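Local atomic coordinates of Cry37AA1 (Bacillus thuringiensis, PDB entry 4RHZ), a protein that binds calcium and pairs with Cry23Aa1 as the small C2-fold partner of a binary complex, probably acting with it as an insecticidal toxin. Residues B[9-14]-B[116-121]; B[38-43]-B[58-63]; B[73-78]-B[104-109]. All blocks are in the same frame, centred on the assembly; numbering follows the deposited sequence. Where two conformers were deposited one is given.

Interaction 1. Residues B[9-14]-B[116-121]; sequences TINFYN and YVTIKY
Tyr13 and Tyr116 face each other across two antiparallel strands as an offset stack, ring centroids 4.3 Å apart and planes inclined by only 13°. The closest atoms are Tyr13 CD2 and Tyr116 CE1, at 3.3 Å, and the hydroxyl of Tyr116 lies over the centre of the Tyr13 ring. Tyr13 CB also sits over the face of the Tyr116 ring, a CH-pi contact. With chi1 at 63°, CG of Tyr116 stands between its own backbone N and carbonyl carbon, which leans the ring over its neighbour.

On the same face, one water lies 2.5 Å from Tyr13 OH and also bonds Thr118 OG1, and a second joins Thr118 OG1 to Thr9 O, so the threonine hydroxyl serves two waters. On the other face Ile10 CG2 meets Val117 CG1 at 3.8 Å, and Val117 CG2 approaches Phe12 CD2.

Paired backbone bonds set this register. Thr9 with Lys120, Asn11 with Thr118 and Tyr13 with Tyr116 are hydrogen-bonded pairs; Thr9 N to Lys120 O is 2.8 Å, at 168°. Further out, Arg107 makes a cation-pi contact with Tyr116, while Phe12 meets Trp41 and Ile119 touches Phe75, both of the opposing sheet.

The alternation gives the ladder two chemistries: a hydrated, aromatic and hydroxyl-rich outer face, and a buried apolar face of Ile10, Phe12, Val117 and Ile119 that forms part of the sandwich core.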
loop_
_atom_site.group_PDB
_atom_site.type_symbol
_atom_site.label_atom_id
_atom_site.label_comp_id
_atom_site.label_asym_id
_atom_site.label_seq_id
_atom_site.Cartn_x
_atom_site.Cartn_y
_atom_site.Cartn_z
ATOM N N THR B 9 -2.969 -14.530 10.690
ATOM C CA THR B 9 -2.095 -14.992 9.594
ATOM C C THR B 9 -0.755 -14.419 9.828
ATOM O O THR B 9 -0.608 -13.230 9.793
ATOM C CB THR B 9 -2.600 -14.507 8.224
ATOM O OG1 THR B 9 -3.934 -14.962 8.075
ATOM C CG2 THR B 9 -1.740 -15.076 7.098
ATOM N N ILE B 10 0.222 -15.268 10.026
ATOM C CA ILE B 10 1.473 -14.825 10.432
ATOM C C ILE B 10 2.484 -15.128 9.337
ATOM O O ILE B 10 2.495 -16.264 8.812
ATOM C CB ILE B 10 1.896 -15.644 11.681
ATOM C CG1 ILE B 10 0.816 -15.544 12.805
ATOM C CG2 ILE B 10 3.269 -15.272 12.098
ATOM C CD1 ILE B 10 1.154 -16.357 14.038
ATOM N N ASN B 11 3.365 -14.144 9.033
ATOM C CA ASN B 11 4.424 -14.335 8.069
ATOM C C ASN B 11 5.758 -14.076 8.647
ATOM O O ASN B 11 5.934 -13.069 9.339
ATOM C CB ASN B 11 4.188 -13.403 6.895
ATOM C CG ASN B 11 3.217 -13.993 5.923
ATOM O OD1 ASN B 11 3.582 -14.894 5.205
ATOM N ND2 ASN B 11 1.966 -13.552 5.936
ATOM N N PHE B 12 6.707 -14.979 8.353
ATOM C CA PHE B 12 8.045 -14.922 8.869
ATOM C C PHE B 12 9.034 -14.527 7.766
ATOM O O PHE B 12 8.922 -15.005 6.678
ATOM C CB PHE B 12 8.430 -16.288 9.403
ATOM C CG PHE B 12 7.480 -16.843 10.472
ATOM C CD1 PHE B 12 6.349 -17.589 10.108
ATOM C CD2 PHE B 12 7.764 -16.649 11.852
ATOM C CE1 PHE B 12 5.498 -18.121 11.096
ATOM C CE2 PHE B 12 6.950 -17.175 12.835
ATOM C CZ PHE B 12 5.796 -17.926 12.477
ATOM N N TYR B 13 10.047 -13.706 8.071
ATOM C CA TYR B 13 10.979 -13.202 7.077
ATOM C C TYR B 13 12.343 -13.252 7.687
ATOM O O TYR B 13 12.471 -12.895 8.868
ATOM C CB TYR B 13 10.646 -11.759 6.716
ATOM C CG TYR B 13 9.319 -11.606 6.092
ATOM C CD1 TYR B 13 9.155 -11.709 4.690
ATOM C CD2 TYR B 13 8.208 -11.373 6.875
ATOM C CE1 TYR B 13 7.835 -11.572 4.080
ATOM C CE2 TYR B 13 6.957 -11.195 6.317
ATOM C CZ TYR B 13 6.754 -11.316 4.907
ATOM O OH TYR B 13 5.461 -11.142 4.389
ATOM N N ASN B 14 13.348 -13.694 6.909
ATOM C CA ASN B 14 14.778 -13.716 7.328
ATOM C C ASN B 14 15.565 -13.781 6.021
ATOM O O ASN B 14 15.541 -14.817 5.374
ATOM C CB ASN B 14 15.063 -14.952 8.177
ATOM C CG ASN B 14 16.401 -14.899 8.980
ATOM O OD1 ASN B 14 17.061 -13.866 9.192
ATOM N ND2 ASN B 14 16.768 -16.059 9.484
ATOM N N TYR B 116 12.098 -10.265 10.438
ATOM C CA TYR B 116 10.947 -9.696 11.130
ATOM C C TYR B 116 9.750 -10.592 10.977
ATOM O O TYR B 116 9.829 -11.546 10.218
ATOM C CB TYR B 116 10.618 -8.324 10.543
ATOM C CG TYR B 116 10.186 -8.285 9.077
ATOM C CD1 TYR B 116 8.844 -8.233 8.712
ATOM C CD2 TYR B 116 11.136 -8.172 8.054
ATOM C CE1 TYR B 116 8.461 -8.151 7.316
ATOM C CE2 TYR B 116 10.751 -8.087 6.652
ATOM C CZ TYR B 116 9.462 -8.109 6.314
ATOM O OH TYR B 116 9.139 -7.968 4.995
ATOM N N VAL B 117 8.618 -10.255 11.625
ATOM C CA VAL B 117 7.403 -11.051 11.513
ATOM C C VAL B 117 6.240 -10.122 11.307
ATOM O O VAL B 117 6.299 -9.001 11.841
ATOM C CB VAL B 117 7.159 -11.800 12.846
ATOM C CG1 VAL B 117 5.875 -12.553 12.819
ATOM C CG2 VAL B 117 8.288 -12.774 13.123
ATOM N N THR B 118 5.193 -10.533 10.566
ATOM C CA THR B 118 4.034 -9.720 10.482
ATOM C C THR B 118 2.789 -10.540 10.904
ATOM O O THR B 118 2.784 -11.778 10.797
ATOM C CB THR B 118 3.787 -9.174 9.058
ATOM O OG1 THR B 118 3.358 -10.225 8.188
ATOM C CG2 THR B 118 4.975 -8.372 8.462
ATOM N N ILE B 119 1.729 -9.883 11.406
ATOM C CA ILE B 119 0.572 -10.609 11.839
ATOM C C ILE B 119 -0.632 -9.853 11.419
ATOM O O ILE B 119 -0.746 -8.650 11.649
ATOM C CB ILE B 119 0.508 -10.743 13.425
ATOM C CG1 ILE B 119 1.616 -11.618 13.962
ATOM C CG2 ILE B 119 -0.737 -11.515 13.886
ATOM C CD1 ILE B 119 2.677 -10.892 14.495
ATOM N N LYS B 120 -1.585 -10.563 10.860
ATOM C CA LYS B 120 -2.822 -9.982 10.390
ATOM C C LYS B 120 -3.887 -10.766 11.086
ATOM O O LYS B 120 -3.653 -11.932 11.327
ATOM C CB LYS B 120 -2.874 -10.345 8.912
ATOM C CG LYS B 120 -4.182 -10.245 8.282
ATOM C CD LYS B 120 -4.169 -10.944 6.907
ATOM C CE LYS B 120 -5.503 -10.681 6.214
ATOM N NZ LYS B 120 -5.626 -11.523 4.979
ATOM N N TYR B 121 -5.034 -10.172 11.434
ATOM C CA TYR B 121 -6.056 -10.961 12.078
ATOM C C TYR B 121 -7.401 -10.487 11.656
ATOM O O TYR B 121 -7.513 -9.340 11.295
ATOM C CB TYR B 121 -5.944 -10.906 13.627
ATOM C CG TYR B 121 -6.325 -9.604 14.318
ATOM C CD1 TYR B 121 -7.530 -9.495 15.009
ATOM C CD2 TYR B 121 -5.460 -8.502 14.315
ATOM C CE1 TYR B 121 -7.889 -8.313 15.675
ATOM C CE2 TYR B 121 -5.787 -7.316 15.041
ATOM C CZ TYR B 121 -7.002 -7.240 15.709
ATOM O OH TYR B 121 -7.343 -6.055 16.366
HETATM O O HOH W 1 -5.746 -13.621 9.332
HETATM O O HOH W 2 1.055 -11.652 8.045
HETATM O O HOH W 3 3.751 -9.659 5.453
#

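Interaction 2. Residues B[38-43]-B[58-63]; sequences FEIWKQ and QTIKIS
Ile60 reaches from one sheet of the C2-type beta-sandwich to the edge strand of the other, where residues 38-43 turn a corner at a classic beta bulge: Ile40 and Trp41 both face Ile27. From CB, which points toward the opposite segment, CG1 leaves anti to the carbonyl carbon (chi1 -66°) and the chain continues extended. CB and CG1 form the stem, and the terminal CD1 makes the contact. Ile60 was modelled in two conformers; in the one described, CD1 meets Ile40 CG2 at 3.7 Å and Glu39 O at the same distance, and approaches Phe38 CD1 at 4.0 Å, at the edge of the ring and near its plane. These contacts are therefore less certain than that of a second methyl, Ile62 CG2, which lies 4.0 Å from Phe38 CZ, so that two isoleucines of one strand engage one phenylalanine.

At the other end the contact turns polar. A water donates to Glu39 O and accepts from Gln58 NE2. The same nitrogen also donates to Ile40 O at 3.3 Å; the N-H points almost straight at the oxygen (170°), which lies near the amide plane of Gln58, yet NE2 stands above the carbonyl plane of Ile40, 55° out of it.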
loop_
_atom_site.group_PDB
_atom_site.type_symbol
_atom_site.label_atom_id
_atom_site.label_comp_id
_atom_site.label_asym_id
_atom_site.label_seq_id
_atom_site.Cartn_x
_atom_site.Cartn_y
_atom_site.Cartn_z
ATOM N N PHE B 38 -2.117 -14.932 25.136
ATOM C CA PHE B 38 -2.304 -16.302 24.701
ATOM C C PHE B 38 -1.456 -16.567 23.478
ATOM O O PHE B 38 -1.203 -15.649 22.713
ATOM C CB PHE B 38 -3.791 -16.556 24.482
ATOM C CG PHE B 38 -4.491 -15.537 23.626
ATOM C CD1 PHE B 38 -4.624 -15.747 22.258
ATOM C CD2 PHE B 38 -5.080 -14.418 24.181
ATOM C CE1 PHE B 38 -5.286 -14.849 21.434
ATOM C CE2 PHE B 38 -5.768 -13.488 23.395
ATOM C CZ PHE B 38 -5.853 -13.694 21.984
ATOM N N GLU B 39 -0.958 -17.782 23.327
ATOM C CA GLU B 39 -0.225 -18.109 22.115
ATOM C C GLU B 39 -1.077 -18.264 20.888
ATOM O O GLU B 39 -2.159 -18.875 20.925
ATOM C CB GLU B 39 0.720 -19.311 22.205
ATOM C CG GLU B 39 0.356 -20.343 23.148
ATOM C CD GLU B 39 0.792 -19.971 24.548
ATOM O OE1 GLU B 39 -0.141 -19.616 25.329
ATOM O OE2 GLU B 39 2.027 -20.041 24.842
ATOM N N ILE B 40 -0.591 -17.641 19.824
ATOM C CA ILE B 40 -1.138 -17.847 18.488
ATOM C C ILE B 40 -0.172 -18.656 17.614
ATOM O O ILE B 40 -0.537 -19.113 16.539
ATOM C CB ILE B 40 -1.590 -16.489 17.833
ATOM C CG1 ILE B 40 -0.384 -15.609 17.460
ATOM C CG2 ILE B 40 -2.563 -15.789 18.795
ATOM C CD1 ILE B 40 -0.703 -14.386 16.514
ATOM N N TRP B 41 1.039 -18.872 18.111
ATOM C CA TRP B 41 1.986 -19.690 17.421
ATOM C C TRP B 41 3.094 -20.054 18.370
ATOM O O TRP B 41 3.574 -19.211 19.123
ATOM C CB TRP B 41 2.600 -18.941 16.220
ATOM C CG TRP B 41 3.734 -19.668 15.575
ATOM C CD1 TRP B 41 3.634 -20.605 14.582
ATOM C CD2 TRP B 41 5.139 -19.541 15.873
ATOM N NE1 TRP B 41 4.891 -21.091 14.256
ATOM C CE2 TRP B 41 5.833 -20.430 14.999
ATOM C CE3 TRP B 41 5.883 -18.751 16.779
ATOM C CZ2 TRP B 41 7.233 -20.571 15.016
ATOM C CZ3 TRP B 41 7.258 -18.847 16.788
ATOM C CH2 TRP B 41 7.939 -19.782 15.901
ATOM N N LYS B 42 3.564 -21.293 18.254
ATOM C CA LYS B 42 4.604 -21.858 19.127
ATOM C C LYS B 42 5.368 -22.963 18.367
ATOM O O LYS B 42 4.753 -23.825 17.714
ATOM C CB LYS B 42 3.945 -22.465 20.375
ATOM C CG LYS B 42 4.919 -22.838 21.496
ATOM C CD LYS B 42 4.140 -23.522 22.639
ATOM C CE LYS B 42 5.118 -24.132 23.671
ATOM N NZ LYS B 42 5.580 -23.100 24.676
ATOM N N GLN B 43 6.690 -22.938 18.416
ATOM C CA GLN B 43 7.462 -24.030 17.852
ATOM C C GLN B 43 8.715 -24.104 18.676
ATOM O O GLN B 43 9.452 -23.106 18.775
ATOM C CB GLN B 43 7.803 -23.784 16.359
ATOM C CG GLN B 43 8.878 -24.752 15.757
ATOM C CD GLN B 43 8.432 -26.209 15.848
ATOM O OE1 GLN B 43 7.431 -26.615 15.228
ATOM N NE2 GLN B 43 9.163 -27.008 16.638
ATOM N N GLN B 58 -3.913 -19.736 11.842
ATOM C CA GLN B 58 -4.546 -20.289 13.045
ATOM C C GLN B 58 -5.835 -19.566 13.370
ATOM O O GLN B 58 -5.890 -18.329 13.261
ATOM C CB GLN B 58 -3.636 -20.059 14.229
ATOM C CG GLN B 58 -3.081 -21.307 14.672
ATOM C CD GLN B 58 -3.596 -21.720 16.009
ATOM O OE1 GLN B 58 -4.440 -22.591 16.121
ATOM N NE2 GLN B 58 -3.043 -21.126 17.035
ATOM N N THR B 59 -6.844 -20.331 13.799
ATOM C CA THR B 59 -8.087 -19.788 14.303
ATOM C C THR B 59 -8.301 -20.246 15.738
ATOM O O THR B 59 -8.050 -21.402 16.076
ATOM C CB THR B 59 -9.272 -20.124 13.389
ATOM O OG1 THR B 59 -8.961 -19.636 12.097
ATOM C CG2 THR B 59 -10.594 -19.399 13.864
ATOM N N ILE B 60 -8.763 -19.312 16.560
ATOM C CA ILE B 60 -8.818 -19.436 18.031
ATOM C C ILE B 60 -10.140 -18.832 18.464
ATOM O O ILE B 60 -10.616 -17.845 17.868
ATOM C CB ILE B 60 -7.720 -18.544 18.710
ATOM C CG1 ILE B 60 -6.321 -19.020 18.396
ATOM C CG2 ILE B 60 -7.811 -18.579 20.215
ATOM C CD1 ILE B 60 -5.309 -18.229 19.155
ATOM N N LYS B 61 -10.744 -19.343 19.519
ATOM C CA LYS B 61 -11.950 -18.657 19.969
ATOM C C LYS B 61 -11.617 -17.681 21.066
ATOM O O LYS B 61 -10.855 -18.010 21.977
ATOM C CB LYS B 61 -12.962 -19.679 20.416
ATOM C CG LYS B 61 -13.855 -20.158 19.267
ATOM C CD LYS B 61 -13.663 -21.605 18.982
ATOM C CE LYS B 61 -14.773 -22.110 18.037
ATOM N NZ LYS B 61 -16.115 -21.912 18.697
ATOM N N ILE B 62 -12.154 -16.463 20.988
ATOM C CA ILE B 62 -11.766 -15.441 21.915
ATOM C C ILE B 62 -12.903 -14.502 22.301
ATOM O O ILE B 62 -13.893 -14.424 21.605
ATOM C CB ILE B 62 -10.584 -14.577 21.401
ATOM C CG1 ILE B 62 -10.997 -13.704 20.252
ATOM C CG2 ILE B 62 -9.314 -15.415 21.083
ATOM C CD1 ILE B 62 -9.855 -12.773 19.816
ATOM N N SER B 63 -12.756 -13.811 23.421
ATOM C CA SER B 63 -13.731 -12.814 23.851
ATOM C C SER B 63 -13.047 -11.807 24.712
ATOM O O SER B 63 -11.925 -12.057 25.226
ATOM C CB SER B 63 -14.890 -13.462 24.621
ATOM O OG SER B 63 -14.406 -14.071 25.816
HETATM O O HOH W 4 -2.985 -21.156 19.598
#

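Interaction 3. Residues B[73-78]-B[104-109]; sequences MCFYGD and VTVRLD
Phe75 and Val106 meet obliquely between the two sheets, with Phe75 CD1 3.7 Å from Val106 CG2. Both side chains leave their strands toward one another. In Phe75 the ring carbon CG lies beside the backbone N and opposite the carbonyl carbon (chi1 -61°), which brings the CD1 side of the ring against the valine. Val106 has chi1 at -54°, placing CG2 between its backbone N and carbonyl carbon; both methyls thereby reach the ring, CG1 more loosely at 4.1 Å from Phe75 CD1.

Leu108, two residues on, uses its forked tip differently, against backbone instead of a ring. Its CD1 is 3.6 Å from both Tyr76 C and Gly77 N, pressing on the peptide link between them, and its CD2 lies 3.8 Å from Phe75 O. Gly77 has no side chain to intervene, so the leucine methyl can settle directly on the main chain. No hydrogen bond joins the segments.

Tyr76 points away, and its hydroxyl is hydrogen-bonded to Asp37. Within 104-109, on the side turned from 73-78, Arg107 NE forms a salt bridge with Asp109 OD2 at 2.7 Å.

The short strand axes approach to 7.8 Å and cross at -29°, as facing layers of a sandwich do. Strand 73-81 lies between 26-30 and 89-100 in one sheet and is tied to the latter by the Cys74–Cys99 disulfide; strand 105-110 borders 115-125 in the other sheet, and its residues Thr105, Val106 and Arg107 pair in parallel with a strand of the Cry23Aa1 chain, continuing the sheet across the interface.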
loop_
_atom_site.group_PDB
_atom_site.type_symbol
_atom_site.label_atom_id
_atom_site.label_comp_id
_atom_site.label_asym_id
_atom_site.label_seq_id
_atom_site.Cartn_x
_atom_site.Cartn_y
_atom_site.Cartn_z
ATOM N N MET B 73 -5.858 -5.457 19.415
ATOM C CA MET B 73 -5.172 -6.643 19.787
ATOM C C MET B 73 -3.726 -6.322 19.760
ATOM O O MET B 73 -3.283 -5.559 18.885
ATOM C CB MET B 73 -5.609 -7.747 18.807
ATOM C CG MET B 73 -4.966 -9.064 19.065
ATOM S SD MET B 73 -6.045 -10.552 18.994
ATOM C CE MET B 73 -7.558 -10.193 18.321
ATOM N N CYS B 74 -2.966 -6.856 20.722
ATOM C CA CYS B 74 -1.603 -6.487 20.882
ATOM C C CYS B 74 -0.789 -7.723 20.733
ATOM O O CYS B 74 -1.226 -8.766 21.175
ATOM C CB CYS B 74 -1.394 -5.829 22.260
ATOM S SG CYS B 74 -2.319 -4.282 22.447
ATOM N N PHE B 75 0.404 -7.652 20.122
ATOM C CA PHE B 75 1.111 -8.890 19.782
ATOM C C PHE B 75 2.549 -8.744 20.182
ATOM O O PHE B 75 3.096 -7.630 20.124
ATOM C CB PHE B 75 1.061 -9.156 18.263
ATOM C CG PHE B 75 -0.312 -9.324 17.697
ATOM C CD1 PHE B 75 -0.994 -8.235 17.158
ATOM C CD2 PHE B 75 -0.912 -10.576 17.646
ATOM C CE1 PHE B 75 -2.298 -8.374 16.629
ATOM C CE2 PHE B 75 -2.213 -10.767 17.046
ATOM C CZ PHE B 75 -2.927 -9.669 16.580
ATOM N N TYR B 76 3.206 -9.846 20.512
ATOM C CA TYR B 76 4.675 -9.824 20.661
ATOM C C TYR B 76 5.205 -11.192 20.518
ATOM O O TYR B 76 4.453 -12.157 20.631
ATOM C CB TYR B 76 5.081 -9.299 22.039
ATOM C CG TYR B 76 4.671 -10.164 23.261
ATOM C CD1 TYR B 76 5.613 -10.928 23.908
ATOM C CD2 TYR B 76 3.370 -10.152 23.771
ATOM C CE1 TYR B 76 5.298 -11.664 25.040
ATOM C CE2 TYR B 76 3.032 -10.912 24.903
ATOM C CZ TYR B 76 4.027 -11.636 25.521
ATOM O OH TYR B 76 3.804 -12.383 26.623
ATOM N N GLY B 77 6.504 -11.292 20.332
ATOM C CA GLY B 77 7.075 -12.556 19.982
ATOM C C GLY B 77 8.501 -12.641 20.457
ATOM O O GLY B 77 9.206 -11.606 20.578
ATOM N N ASP B 78 8.910 -13.875 20.729
ATOM C CA ASP B 78 10.294 -14.243 20.896
ATOM C C ASP B 78 10.545 -15.263 19.793
ATOM O O ASP B 78 10.251 -16.452 19.960
ATOM C CB ASP B 78 10.512 -14.967 22.255
ATOM C CG ASP B 78 11.985 -15.230 22.549
ATOM O OD1 ASP B 78 12.853 -15.242 21.629
ATOM O OD2 ASP B 78 12.304 -15.298 23.754
ATOM N N VAL B 104 -5.789 -4.116 10.207
ATOM C CA VAL B 104 -4.464 -3.534 10.133
ATOM C C VAL B 104 -3.516 -4.591 10.617
ATOM O O VAL B 104 -3.859 -5.365 11.574
ATOM C CB VAL B 104 -4.341 -2.289 10.966
ATOM C CG1 VAL B 104 -2.896 -1.771 11.020
ATOM C CG2 VAL B 104 -5.326 -1.166 10.479
ATOM N N THR B 105 -2.360 -4.683 9.944
ATOM C CA THR B 105 -1.406 -5.725 10.196
ATOM C C THR B 105 -0.303 -5.120 11.056
ATOM O O THR B 105 -0.024 -3.920 10.933
ATOM C CB THR B 105 -0.878 -6.234 8.839
ATOM O OG1 THR B 105 -1.865 -7.110 8.285
ATOM C CG2 THR B 105 0.413 -6.978 8.924
ATOM N N VAL B 106 0.341 -5.919 11.918
ATOM C CA VAL B 106 1.474 -5.393 12.659
ATOM C C VAL B 106 2.764 -6.082 12.244
ATOM O O VAL B 106 2.743 -7.250 11.891
ATOM C CB VAL B 106 1.346 -5.559 14.288
ATOM C CG1 VAL B 106 0.084 -4.990 14.860
ATOM C CG2 VAL B 106 1.578 -7.016 14.721
ATOM N N ARG B 107 3.872 -5.363 12.403
ATOM C CA ARG B 107 5.199 -5.917 12.267
ATOM C C ARG B 107 5.952 -5.928 13.623
ATOM O O ARG B 107 6.061 -4.862 14.304
ATOM C CB ARG B 107 5.994 -5.027 11.283
ATOM C CG ARG B 107 7.409 -5.390 11.143
ATOM C CD ARG B 107 8.102 -4.700 9.936
ATOM N NE ARG B 107 9.557 -4.867 10.054
ATOM C CZ ARG B 107 10.445 -4.831 9.040
ATOM N NH1 ARG B 107 10.041 -4.689 7.750
ATOM N NH2 ARG B 107 11.750 -4.990 9.324
ATOM N N LEU B 108 6.529 -7.083 13.948
ATOM C CA LEU B 108 7.479 -7.209 15.010
ATOM C C LEU B 108 8.865 -7.232 14.385
ATOM O O LEU B 108 9.069 -8.050 13.479
ATOM C CB LEU B 108 7.224 -8.533 15.760
ATOM C CG LEU B 108 5.780 -8.801 16.189
ATOM C CD1 LEU B 108 5.728 -10.075 17.083
ATOM C CD2 LEU B 108 5.266 -7.597 16.945
ATOM N N ASP B 109 9.792 -6.369 14.854
ATOM C CA ASP B 109 11.114 -6.243 14.248
ATOM C C ASP B 109 12.158 -7.149 14.836
ATOM O O ASP B 109 12.188 -7.406 16.056
ATOM C CB ASP B 109 11.655 -4.755 14.277
ATOM C CG ASP B 109 10.653 -3.795 13.712
ATOM O OD1 ASP B 109 10.059 -2.949 14.481
ATOM O OD2 ASP B 109 10.367 -3.955 12.492
#

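Overall arrangement
Interaction 1 joins the central strands of one sheet, whereas interactions 2 and 3 bridge from that sheet to the facing one. Interactions 1 and 3 are the closest, with centres about 8 Å apart, linked by probable backbone hydrogen bonds from Ile119 N to Val106 O and from Leu108 N to Val117 O. Interaction 2 lies about 14 Å from interaction 1, centre to centre, but touches it where Ile10 CD1 meets Ile40 CD1 at 3.7 Å. Ile62 CD1 reaches Met73 CE, joining interactions 2 and 3. The calcium, bound by Asp89 and Glu112, is about 11 Å from the Tyr116 side chain; interactions 2 and 3 lie away from that site.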